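Local coordinates for periplasmic oligopeptide-binding protein (Burkholderia pseudomallei, PDB 3ZS6) that probably binds oligopeptides in the periplasm and hands them to an ABC transporter for uptake into the cell, at residues T97-K109 against M414-Q426. Residues are numbered along the deposited sequence; the frame is centred on the assembly and turned at random.
Sequences TGSKYTILVEFVK and MTFFDLIRCGSSQ
Ser425 and Gln426 converge on the carbonyl oxygen of Lys100, one from each face of its plane. Ser425 OG donates to Lys100 O at 2.7 Å; serine suits the spot because its hydroxyl sits close enough to the main chain to serve a neighbouring backbone. The longer Gln426, its chain bent about CB-CG (chi2 -70°), brings NE2 to Lys100 O at 2.9 Å, with that oxygen close to the plane of the amide, and the same nitrogen also bonds Glu24.

Beside this grip Ile103 points at 414-426, and its branched, apolar side chain can touch several groups at once. Its CG2 lies 3.3 Å from Ser424 OG, while CD1 comes within 3.3 Å of Asp418 OD2 and covers one face of the Tyr101 ring, offset toward the rim. Farther along, Glu106 OE2 accepts weak, bent hydrogen bonds from both NH1 (2.9 Å) and NH2 of Arg421, part of a salt bridge that suits a guanidinium with two terminal nitrogens; carboxylate and guanidinium are turned 79° apart.

In this type 2 periplasmic binding protein fold, the loop after helix 82-93 thus meets the segment around helix 414-417, probably across the cleft between the lobes. The bound peptide lies alongside: the Tyr101 hydroxyl bonds its backbone weakly and Asp409 more strongly, and Gln426 packs on an apolar peptide side chain.

Behind the first shell, Asp418 OD1 forms a salt bridge with Arg421 NH2 at 2.9 Å, in the guanidinium plane and nearly straight (173°), which probably fixes the guanidinium where Glu106 meets it. Ser424 OG donates to Asp418 O and accepts from Gln426 N in an ST turn, which helps set the glutamine's backbone. Arg421 to Ser424 form a type II turn; Gly423 takes the positive phi of its third position, easiest without a side chain, and Cys422 is tied to Cys432 by a disulfide.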
ATOM      1  N   THR A  97      21.374  -1.146  -2.801  1.00 19.30           N
ATOM      2  CA  THR A  97      20.569  -0.312  -1.909  1.00 16.87           C
ATOM      3  C   THR A  97      19.676  -1.160  -0.999  1.00 18.84           C
ATOM      4  O   THR A  97      19.374  -0.770   0.130  1.00 21.07           O
ATOM      5  CB  THR A  97      19.679   0.669  -2.702  1.00 16.50           C
ATOM      6  OG1 THR A  97      20.496   1.519  -3.522  1.00 16.40           O
ATOM      7  CG2 THR A  97      18.839   1.521  -1.754  1.00 14.53           C
ATOM      8  N   GLY A  98      19.235  -2.310  -1.500  1.00 15.79           N
ATOM      9  CA  GLY A  98      18.389  -3.201  -0.722  1.00 21.93           C
ATOM     10  C   GLY A  98      16.951  -2.731  -0.535  1.00 22.65           C
ATOM     11  O   GLY A  98      16.316  -3.061   0.469  1.00 23.58           O
ATOM     12  N   SER A  99      16.427  -1.960  -1.486  1.00 13.85           N
ATOM     13  CA  SER A  99      15.018  -1.548  -1.417  1.00 16.28           C
ATOM     14  C   SER A  99      14.072  -2.742  -1.526  1.00 19.51           C
ATOM     15  O   SER A  99      14.273  -3.629  -2.355  1.00 15.49           O
ATOM     16  CB  SER A  99      14.666  -0.563  -2.526  1.00 14.07           C
ATOM     17  OG  SER A  99      13.291  -0.181  -2.440  1.00 13.11           O
ATOM     18  N   LYS A 100      13.031  -2.743  -0.702  1.00 15.17           N
ATOM     19  CA  LYS A 100      11.956  -3.720  -0.836  1.00 20.78           C
ATOM     20  C   LYS A 100      10.854  -3.222  -1.770  1.00 18.98           C
ATOM     21  O   LYS A 100       9.833  -3.888  -1.942  1.00 17.29           O
ATOM     22  CB  LYS A 100      11.362  -4.073   0.534  1.00 20.26           C
ATOM     23  CG  LYS A 100      12.285  -4.912   1.411  1.00 19.03           C
ATOM     24  CD  LYS A 100      12.606  -6.229   0.725  1.00 28.33           C
ATOM     25  CE  LYS A 100      13.232  -7.237   1.691  1.00 28.55           C
ATOM     26  NZ  LYS A 100      13.474  -8.557   1.020  1.00 28.05           N
ATOM     27  N   TYR A 101      11.049  -2.049  -2.368  1.00 13.71           N
ATOM     28  CA  TYR A 101      10.012  -1.479  -3.225  1.00 16.51           C
ATOM     29  C   TYR A 101      10.483  -1.163  -4.632  1.00 13.31           C
ATOM     30  O   TYR A 101      10.144  -0.120  -5.181  1.00 22.24           O
ATOM     31  CB  TYR A 101       9.387  -0.228  -2.591  1.00 15.70           C
ATOM     32  CG  TYR A 101       7.869  -0.205  -2.679  1.00 15.26           C
ATOM     33  CD1 TYR A 101       7.095  -0.859  -1.726  1.00 11.46           C
ATOM     34  CD2 TYR A 101       7.215   0.450  -3.716  1.00 10.93           C
ATOM     35  CE1 TYR A 101       5.720  -0.852  -1.791  1.00 14.74           C
ATOM     36  CE2 TYR A 101       5.818   0.469  -3.791  1.00 11.13           C
ATOM     37  CZ  TYR A 101       5.082  -0.187  -2.815  1.00 12.62           C
ATOM     38  OH  TYR A 101       3.706  -0.201  -2.852  1.00 10.96           O
ATOM     39  N   THR A 102      11.243  -2.075  -5.227  1.00 15.27           N
ATOM     40  CA  THR A 102      11.703  -1.881  -6.601  1.00 19.30           C
ATOM     41  C   THR A 102      10.567  -1.979  -7.628  1.00 19.96           C
ATOM     42  O   THR A 102      10.745  -1.641  -8.795  1.00 16.38           O
ATOM     43  CB  THR A 102      12.816  -2.886  -6.969  1.00 20.17           C
ATOM     44  OG1 THR A 102      12.356  -4.216  -6.719  1.00 14.39           O
ATOM     45  CG2 THR A 102      14.079  -2.625  -6.141  1.00 13.85           C
ATOM     46  N   ILE A 103       9.396  -2.438  -7.193  1.00 23.22           N
ATOM     47  CA  ILE A 103       8.280  -2.646  -8.117  1.00 18.64           C
ATOM     48  C   ILE A 103       7.905  -1.387  -8.908  1.00 19.30           C
ATOM     49  O   ILE A 103       7.566  -1.475 -10.088  1.00 19.64           O
ATOM     50  CB  ILE A 103       7.026  -3.206  -7.404  1.00 16.81           C
ATOM     51  CG1 ILE A 103       6.610  -2.288  -6.248  1.00 21.08           C
ATOM     52  CG2 ILE A 103       7.287  -4.642  -6.907  1.00 19.37           C
ATOM     53  CD1 ILE A 103       5.302  -2.678  -5.578  1.00 16.97           C
ATOM     54  N   LEU A 104       7.969  -0.220  -8.270  1.00  9.10           N
ATOM     55  CA  LEU A 104       7.565   1.017  -8.942  1.00 16.45           C
ATOM     56  C   LEU A 104       8.515   1.447 -10.060  1.00 20.03           C
ATOM     57  O   LEU A 104       8.081   2.011 -11.063  1.00 26.65           O
ATOM     58  CB  LEU A 104       7.381   2.171  -7.941  1.00 18.47           C
ATOM     59  CG  LEU A 104       6.100   2.108  -7.109  1.00 18.90           C
ATOM     60  CD1 LEU A 104       5.943   3.360  -6.245  1.00 16.35           C
ATOM     61  CD2 LEU A 104       4.895   1.917  -8.007  1.00 17.38           C
ATOM     62  N   VAL A 105       9.805   1.178  -9.895  1.00 17.54           N
ATOM     63  CA  VAL A 105      10.774   1.561 -10.914  1.00 25.12           C
ATOM     64  C   VAL A 105      10.891   0.463 -11.970  1.00 20.63           C
ATOM     65  O   VAL A 105      11.523   0.636 -13.009  1.00 20.05           O
ATOM     66  CB  VAL A 105      12.151   1.870 -10.294  1.00 27.65           C
ATOM     67  CG1 VAL A 105      12.885   0.574  -9.955  1.00 17.53           C
ATOM     68  CG2 VAL A 105      12.977   2.740 -11.237  1.00 24.17           C
ATOM     69  N   GLU A 106      10.240  -0.661 -11.711  1.00 19.73           N
ATOM     70  CA  GLU A 106      10.350  -1.821 -12.585  1.00 26.75           C
ATOM     71  C   GLU A 106       9.825  -1.556 -13.998  1.00 24.74           C
ATOM     72  O   GLU A 106      10.246  -2.218 -14.949  1.00 24.57           O
ATOM     73  CB  GLU A 106       9.631  -3.020 -11.962  1.00 29.69           C
ATOM     74  CG  GLU A 106      10.337  -4.347 -12.145  1.00 39.49           C
ATOM     75  CD  GLU A 106       9.676  -5.460 -11.348  1.00 47.40           C
ATOM     76  OE1 GLU A 106       9.772  -5.438 -10.103  1.00 47.33           O
ATOM     77  OE2 GLU A 106       9.053  -6.351 -11.965  1.00 49.40           O
ATOM     78  N   PHE A 107       8.915  -0.595 -14.144  1.00 28.86           N
ATOM     79  CA  PHE A 107       8.371  -0.277 -15.467  1.00 37.79           C
ATOM     80  C   PHE A 107       9.399   0.465 -16.321  1.00 36.45           C
ATOM     81  O   PHE A 107       9.285   0.512 -17.547  1.00 37.15           O
ATOM     82  CB  PHE A 107       7.096   0.570 -15.368  1.00 52.22           C
ATOM     83  CG  PHE A 107       5.932  -0.134 -14.729  1.00 63.51           C
ATOM     84  CD1 PHE A 107       6.088  -1.370 -14.124  1.00 72.62           C
ATOM     85  CD2 PHE A 107       4.672   0.447 -14.740  1.00 65.97           C
ATOM     86  CE1 PHE A 107       5.009  -2.013 -13.535  1.00 75.48           C
ATOM     87  CE2 PHE A 107       3.590  -0.190 -14.156  1.00 69.79           C
ATOM     88  CZ  PHE A 107       3.758  -1.421 -13.553  1.00 73.61           C
ATOM     89  N   VAL A 108      10.400   1.050 -15.669  1.00 27.50           N
ATOM     90  CA  VAL A 108      11.407   1.825 -16.383  1.00 23.94           C
ATOM     91  C   VAL A 108      12.390   0.935 -17.144  1.00 28.11           C
ATOM     92  O   VAL A 108      12.745  -0.156 -16.694  1.00 22.63           O
ATOM     93  CB  VAL A 108      12.158   2.776 -15.442  1.00 20.71           C
ATOM     94  CG1 VAL A 108      13.153   3.621 -16.224  1.00 16.38           C
ATOM     95  CG2 VAL A 108      11.164   3.668 -14.706  1.00 19.65           C
ATOM     96  N   LYS A 109      12.818   1.422 -18.306  1.00 26.00           N
ATOM     97  CA  LYS A 109      13.664   0.665 -19.214  1.00 28.08           C
ATOM     98  C   LYS A 109      14.936   0.176 -18.532  1.00 20.94           C
ATOM     99  O   LYS A 109      15.658   0.954 -17.901  1.00 22.41           O
ATOM    100  CB  LYS A 109      13.999   1.511 -20.449  1.00 31.58           C
ATOM    101  CG  LYS A 109      14.682   0.751 -21.566  1.00 43.05           C
ATOM    102  CD  LYS A 109      13.845  -0.442 -22.008  1.00 54.72           C
ATOM    103  CE  LYS A 109      14.375  -1.049 -23.300  1.00 61.00           C
ATOM    104  NZ  LYS A 109      14.169  -0.133 -24.460  1.00 63.54           N
ATOM    105  N   MET A 414      -2.617  -3.585 -12.430  1.00 16.38           N
ATOM    106  CA  MET A 414      -1.202  -3.942 -12.333  1.00 14.97           C
ATOM    107  C   MET A 414      -0.653  -3.827 -10.903  1.00 14.18           C
ATOM    108  O   MET A 414       0.253  -4.561 -10.528  1.00 13.69           O
ATOM    109  CB  MET A 414      -0.345  -3.100 -13.293  1.00 16.82           C
ATOM    110  CG  MET A 414      -0.360  -3.585 -14.752  1.00 25.32           C
ATOM    111  SD  MET A 414       0.069  -5.334 -14.980  1.00 22.90           S
ATOM    112  CE  MET A 414       1.813  -5.337 -14.608  1.00 13.36           C
ATOM    113  N   THR A 415      -1.181  -2.900 -10.112  1.00 11.90           N
ATOM    114  CA  THR A 415      -0.663  -2.723  -8.755  1.00 14.96           C
ATOM    115  C   THR A 415      -0.876  -3.984  -7.909  1.00 17.32           C
ATOM    116  O   THR A 415      -0.065  -4.301  -7.034  1.00 18.41           O
ATOM    117  CB  THR A 415      -1.256  -1.489  -8.047  1.00 13.13           C
ATOM    118  OG1 THR A 415      -0.662  -1.349  -6.750  1.00 12.45           O
ATOM    119  CG2 THR A 415      -2.772  -1.602  -7.901  1.00 10.61           C
ATOM    120  N   PHE A 416      -1.952  -4.714  -8.180  1.00 15.95           N
ATOM    121  CA  PHE A 416      -2.241  -5.924  -7.415  1.00 14.01           C
ATOM    122  C   PHE A 416      -1.420  -7.110  -7.929  1.00 14.85           C
ATOM    123  O   PHE A 416      -1.063  -8.021  -7.167  1.00 12.59           O
ATOM    124  CB  PHE A 416      -3.745  -6.212  -7.407  1.00 12.09           C
ATOM    125  CG  PHE A 416      -4.539  -5.234  -6.582  1.00 12.81           C
ATOM    126  CD1 PHE A 416      -4.558  -5.332  -5.194  1.00 11.44           C
ATOM    127  CD2 PHE A 416      -5.227  -4.192  -7.183  1.00 16.82           C
ATOM    128  CE1 PHE A 416      -5.276  -4.429  -4.423  1.00 13.35           C
ATOM    129  CE2 PHE A 416      -5.941  -3.277  -6.417  1.00 12.07           C
ATOM    130  CZ  PHE A 416      -5.962  -3.393  -5.038  1.00 14.75           C
ATOM    131  N   PHE A 417      -1.094  -7.090  -9.220  1.00 13.30           N
ATOM    132  CA  PHE A 417      -0.196  -8.103  -9.766  1.00 17.50           C
ATOM    133  C   PHE A 417       1.203  -8.058  -9.126  1.00 13.20           C
ATOM    134  O   PHE A 417       1.927  -9.049  -9.160  1.00 19.29           O
ATOM    135  CB  PHE A 417      -0.116  -8.026 -11.302  1.00 18.09           C
ATOM    136  CG  PHE A 417      -1.272  -8.718 -12.013  1.00 19.58           C
ATOM    137  CD1 PHE A 417      -1.377 -10.103 -12.017  1.00 16.54           C
ATOM    138  CD2 PHE A 417      -2.235  -7.977 -12.698  1.00 16.73           C
ATOM    139  CE1 PHE A 417      -2.438 -10.743 -12.673  1.00 14.20           C
ATOM    140  CE2 PHE A 417      -3.291  -8.601 -13.360  1.00 19.93           C
ATOM    141  CZ  PHE A 417      -3.398  -9.991 -13.341  1.00 14.89           C
ATOM    142  N   ASP A 418       1.578  -6.924  -8.534  1.00 10.31           N
ATOM    143  CA  ASP A 418       2.846  -6.839  -7.803  1.00 16.69           C
ATOM    144  C   ASP A 418       2.910  -7.837  -6.643  1.00 15.09           C
ATOM    145  O   ASP A 418       3.988  -8.124  -6.120  1.00 16.06           O
ATOM    146  CB  ASP A 418       3.098  -5.418  -7.278  1.00 19.60           C
ATOM    147  CG  ASP A 418       3.609  -4.473  -8.355  1.00 22.08           C
ATOM    148  OD1 ASP A 418       4.221  -4.957  -9.331  1.00 18.51           O
ATOM    149  OD2 ASP A 418       3.412  -3.246  -8.222  1.00 20.66           O
ATOM    150  N   LEU A 419       1.760  -8.361  -6.238  1.00 10.15           N
ATOM    151  CA  LEU A 419       1.711  -9.333  -5.136  1.00 12.37           C
ATOM    152  C   LEU A 419       1.975 -10.773  -5.565  1.00 15.33           C
ATOM    153  O   LEU A 419       2.278 -11.628  -4.728  1.00 10.88           O
ATOM    154  CB  LEU A 419       0.346  -9.293  -4.452  1.00 12.04           C
ATOM    155  CG  LEU A 419      -0.070  -7.962  -3.836  1.00 18.92           C
ATOM    156  CD1 LEU A 419      -1.492  -8.063  -3.288  1.00 14.83           C
ATOM    157  CD2 LEU A 419       0.928  -7.539  -2.748  1.00 13.10           C
ATOM    158  N   ILE A 420       1.853 -11.052  -6.860  1.00 11.47           N
ATOM    159  CA  ILE A 420       1.885 -12.435  -7.325  1.00 13.80           C
ATOM    160  C   ILE A 420       2.809 -12.706  -8.518  1.00 19.71           C
ATOM    161  O   ILE A 420       3.010 -13.864  -8.881  1.00 13.32           O
ATOM    162  CB  ILE A 420       0.467 -12.940  -7.673  1.00 15.47           C
ATOM    163  CG1 ILE A 420      -0.255 -11.928  -8.567  1.00 16.35           C
ATOM    164  CG2 ILE A 420      -0.339 -13.194  -6.399  1.00 10.22           C
ATOM    165  CD1 ILE A 420      -1.525 -12.475  -9.217  1.00 21.60           C
ATOM    166  N   ARG A 421       3.364 -11.655  -9.121  1.00 18.94           N
ATOM    167  CA  ARG A 421       4.327 -11.821 -10.221  1.00 24.37           C
ATOM    168  C   ARG A 421       5.609 -12.474  -9.721  1.00 20.30           C
ATOM    169  O   ARG A 421       6.121 -12.101  -8.666  1.00 19.79           O
ATOM    170  CB  ARG A 421       4.685 -10.465 -10.860  1.00 21.95           C
ATOM    171  CG  ARG A 421       3.646  -9.912 -11.813  1.00 34.79           C
ATOM    172  CD  ARG A 421       4.175  -8.686 -12.568  1.00 36.43           C
ATOM    173  NE  ARG A 421       4.677  -7.653 -11.661  1.00 35.24           N
ATOM    174  CZ  ARG A 421       5.958  -7.501 -11.335  1.00 32.11           C
ATOM    175  NH1 ARG A 421       6.885  -8.311 -11.842  1.00 28.45           N
ATOM    176  NH2 ARG A 421       6.318  -6.534 -10.504  1.00 23.17           N
ATOM    177  N   CYS A 422       6.128 -13.438 -10.482  1.00 22.62           N
ATOM    178  CA  CYS A 422       7.380 -14.108 -10.141  1.00 18.02           C
ATOM    179  C   CYS A 422       8.467 -13.087  -9.854  1.00 22.24           C
ATOM    180  O   CYS A 422       8.726 -12.202 -10.667  1.00 24.23           O
ATOM    181  CB  CYS A 422       7.858 -14.991 -11.300  1.00 21.94           C
ATOM    182  SG  CYS A 422       6.798 -16.384 -11.732  1.00 29.98           S
ATOM    183  N   GLY A 423       9.119 -13.210  -8.705  1.00 21.81           N
ATOM    184  CA  GLY A 423      10.266 -12.363  -8.423  1.00 22.60           C
ATOM    185  C   GLY A 423       9.990 -10.924  -8.007  1.00 25.12           C
ATOM    186  O   GLY A 423      10.930 -10.180  -7.723  1.00 23.43           O
ATOM    187  N   SER A 424       8.725 -10.516  -7.959  1.00 18.34           N
ATOM    188  CA  SER A 424       8.400  -9.159  -7.510  1.00 17.39           C
ATOM    189  C   SER A 424       8.877  -8.924  -6.078  1.00 18.91           C
ATOM    190  O   SER A 424       8.788  -9.821  -5.236  1.00 18.28           O
ATOM    191  CB  SER A 424       6.897  -8.907  -7.586  1.00 14.10           C
ATOM    192  OG  SER A 424       6.540  -7.818  -6.766  1.00 13.06           O
ATOM    193  N   SER A 425       9.365  -7.718  -5.795  1.00 14.99           N
ATOM    194  CA  SER A 425       9.863  -7.395  -4.462  1.00 16.38           C
ATOM    195  C   SER A 425       8.754  -7.407  -3.404  1.00 14.77           C
ATOM    196  O   SER A 425       9.029  -7.482  -2.213  1.00 15.13           O
ATOM    197  CB  SER A 425      10.595  -6.039  -4.461  1.00 17.87           C
ATOM    198  OG  SER A 425       9.687  -4.940  -4.451  1.00 15.07           O
ATOM    199  N   GLN A 426       7.501  -7.315  -3.832  1.00 16.06           N
ATOM    200  CA  GLN A 426       6.393  -7.335  -2.880  1.00 14.09           C
ATOM    201  C   GLN A 426       5.553  -8.620  -2.993  1.00 11.45           C
ATOM    202  O   GLN A 426       4.461  -8.722  -2.424  1.00 11.79           O
ATOM    203  CB  GLN A 426       5.525  -6.074  -3.020  1.00 10.43           C
ATOM    204  CG  GLN A 426       6.179  -4.804  -2.459  1.00  8.66           C
ATOM    205  CD  GLN A 426       6.273  -4.823  -0.940  1.00 12.63           C
ATOM    206  OE1 GLN A 426       5.338  -5.240  -0.254  1.00 13.20           O
ATOM    207  NE2 GLN A 426       7.404  -4.372  -0.410  1.00 10.35           N
TER
HETATM  208  O   HOH W   1      10.483  -5.884  -7.827  1.00 22.25           O